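Local coordinates for protein putative polyketide synthase (Brevibacillus brevis, PDB 5HU7) that probably catalyses the dehydration of beta-hydroxyacyl intermediates during polyketide assembly, as the dehydratase domain of a trans-AT polyketide synthase, at residues 14-19 and 59-64. Sequence-based numbering, arbitrary orientation.
Sequences PLLHKN and ARAAVK
L16 meets A61 and A62 through van der Waals packing, with no hydrogen bond across the contact, a small worked example of how one leucine can seat a loop against a helix where alanines keep the helix surface low. A chi1 of -80° sets CG of the leucine beside its backbone N and anti to the carbonyl carbon, which places CG and CD1 against the two alanines. Both L16 CG and L16 CD1 lie 4.0 Å from A61 CB. L16 CD1 also reaches the peptide joining the alanines, 3.5 Å from A62 N. L16 CD1 stands 4.2 Å from A62 CB, so this methyl rests in the shallow dip between two consecutive alanine side chains, on the helix backbone itself. The three touching residues are buried.

Polar interactions lie within the loop and between it and strand 26-32. H17 NE2 donates to P14 O at 2.9 Å, a bent bond (142° at the hydrogen) that lies nearly in the imidazole plane but approaches the carbonyl from above its plane. It ties together the two residues flanking L15 and L16, and S30 OG bonds to L15 O and H17 N as well.

Within this hotdog-family domain, L16 and A62 both also touch Y28 of strand 26-32 and V99 of strand 95-105. The loop leading into strand 18-19, outermost within this chain, thus packs jointly with helix 52-65 and these two strands, while N19 meets the second subunit.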
loop_
_atom_site.group_PDB
_atom_site.type_symbol
_atom_site.label_atom_id
_atom_site.label_comp_id
_atom_site.label_asym_id
_atom_site.label_seq_id
_atom_site.Cartn_x
_atom_site.Cartn_y
_atom_site.Cartn_z
ATOM N N PRO A 14 -7.081 -8.161 -7.467
ATOM C CA PRO A 14 -7.756 -7.592 -8.654
ATOM C C PRO A 14 -8.602 -6.336 -8.391
ATOM O O PRO A 14 -8.680 -5.455 -9.236
ATOM C CB PRO A 14 -8.622 -8.764 -9.138
ATOM C CG PRO A 14 -7.864 -9.958 -8.726
ATOM C CD PRO A 14 -7.320 -9.619 -7.378
ATOM N N LEU A 15 -9.187 -6.226 -7.202
ATOM C CA LEU A 15 -10.014 -5.090 -6.846
ATOM C C LEU A 15 -9.340 -4.104 -5.912
ATOM O O LEU A 15 -9.939 -3.074 -5.674
ATOM C CB LEU A 15 -11.334 -5.595 -6.255
ATOM C CG LEU A 15 -12.187 -6.468 -7.173
ATOM C CD1 LEU A 15 -13.513 -6.766 -6.544
ATOM C CD2 LEU A 15 -12.419 -5.793 -8.502
ATOM N N LEU A 16 -8.142 -4.402 -5.365
ATOM C CA LEU A 16 -7.396 -3.483 -4.471
ATOM C C LEU A 16 -6.069 -3.288 -5.098
ATOM O O LEU A 16 -5.207 -4.135 -4.919
ATOM C CB LEU A 16 -7.091 -4.073 -3.094
ATOM C CG LEU A 16 -8.082 -4.127 -2.026
ATOM C CD1 LEU A 16 -7.369 -4.396 -0.754
ATOM C CD2 LEU A 16 -8.893 -2.838 -1.923
ATOM N N HIS A 17 -5.855 -2.192 -5.774
ATOM C CA HIS A 17 -4.596 -2.021 -6.486
ATOM C C HIS A 17 -3.471 -1.530 -5.595
ATOM O O HIS A 17 -2.355 -2.040 -5.692
ATOM C CB HIS A 17 -4.811 -1.120 -7.714
ATOM C CG HIS A 17 -5.874 -1.654 -8.625
ATOM N ND1 HIS A 17 -6.413 -0.886 -9.637
ATOM C CD2 HIS A 17 -6.441 -2.884 -8.663
ATOM C CE1 HIS A 17 -7.312 -1.657 -10.227
ATOM N NE2 HIS A 17 -7.395 -2.849 -9.636
ATOM N N LYS A 18 -3.753 -0.591 -4.704
ATOM C CA LYS A 18 -2.713 -0.019 -3.850
ATOM C C LYS A 18 -3.188 0.359 -2.492
ATOM O O LYS A 18 -4.322 0.774 -2.325
ATOM C CB LYS A 18 -2.129 1.276 -4.487
ATOM C CG LYS A 18 -1.183 1.076 -5.658
ATOM C CD LYS A 18 0.110 0.350 -5.240
ATOM C CE LYS A 18 1.232 0.456 -6.250
ATOM N NZ LYS A 18 0.916 -0.237 -7.525
ATOM N N ASN A 19 -2.247 0.389 -1.554
ATOM C CA ASN A 19 -2.486 0.843 -0.206
ATOM C C ASN A 19 -2.125 2.313 -0.262
ATOM O O ASN A 19 -0.980 2.628 -0.546
ATOM C CB ASN A 19 -1.604 0.101 0.775
ATOM C CG ASN A 19 -1.850 0.495 2.201
ATOM O OD1 ASN A 19 -2.239 1.619 2.487
ATOM N ND2 ASN A 19 -1.642 -0.408 3.119
ATOM N N ALA A 59 -14.323 -5.176 -0.231
ATOM C CA ALA A 59 -14.365 -4.938 1.215
ATOM C C ALA A 59 -13.639 -6.027 1.999
ATOM O O ALA A 59 -12.913 -5.724 2.948
ATOM C CB ALA A 59 -15.804 -4.878 1.664
ATOM N N ARG A 60 -13.814 -7.283 1.588
ATOM C CA ARG A 60 -13.168 -8.429 2.221
ATOM C C ARG A 60 -11.666 -8.389 2.010
ATOM O O ARG A 60 -10.913 -8.696 2.920
ATOM C CB ARG A 60 -13.740 -9.713 1.602
ATOM C CG ARG A 60 -13.233 -10.992 2.230
ATOM C CD ARG A 60 -13.321 -12.108 1.245
ATOM N NE ARG A 60 -12.417 -11.916 0.096
ATOM C CZ ARG A 60 -11.112 -12.184 0.075
ATOM N NH1 ARG A 60 -10.506 -12.662 1.160
ATOM N NH2 ARG A 60 -10.402 -11.983 -1.031
ATOM N N ALA A 61 -11.242 -8.090 0.788
ATOM C CA ALA A 61 -9.830 -7.988 0.447
ATOM C C ALA A 61 -9.134 -6.888 1.293
ATOM O O ALA A 61 -8.083 -7.148 1.843
ATOM C CB ALA A 61 -9.686 -7.702 -1.037
ATOM N N ALA A 62 -9.781 -5.718 1.487
ATOM C CA ALA A 62 -9.254 -4.600 2.302
ATOM C C ALA A 62 -9.073 -4.982 3.743
ATOM O O ALA A 62 -8.041 -4.692 4.334
ATOM C CB ALA A 62 -10.178 -3.398 2.204
ATOM N N VAL A 63 -10.095 -5.581 4.318
ATOM C CA VAL A 63 -10.070 -6.050 5.711
ATOM C C VAL A 63 -8.949 -7.086 5.948
ATOM O O VAL A 63 -8.215 -6.969 6.918
ATOM C CB VAL A 63 -11.472 -6.570 6.060
ATOM C CG1 VAL A 63 -11.454 -7.520 7.235
ATOM C CG2 VAL A 63 -12.396 -5.390 6.333
ATOM N N LYS A 64 -8.807 -8.064 5.056
ATOM C CA LYS A 64 -7.739 -9.057 5.170
ATOM C C LYS A 64 -6.357 -8.372 5.059
ATOM O O LYS A 64 -5.458 -8.737 5.810
ATOM C CB LYS A 64 -7.903 -10.164 4.106
ATOM C CG LYS A 64 -7.132 -11.430 4.423
ATOM C CD LYS A 64 -7.186 -12.449 3.277
ATOM C CE LYS A 64 -6.364 -13.691 3.559
ATOM N NZ LYS A 64 -4.904 -13.401 3.677
#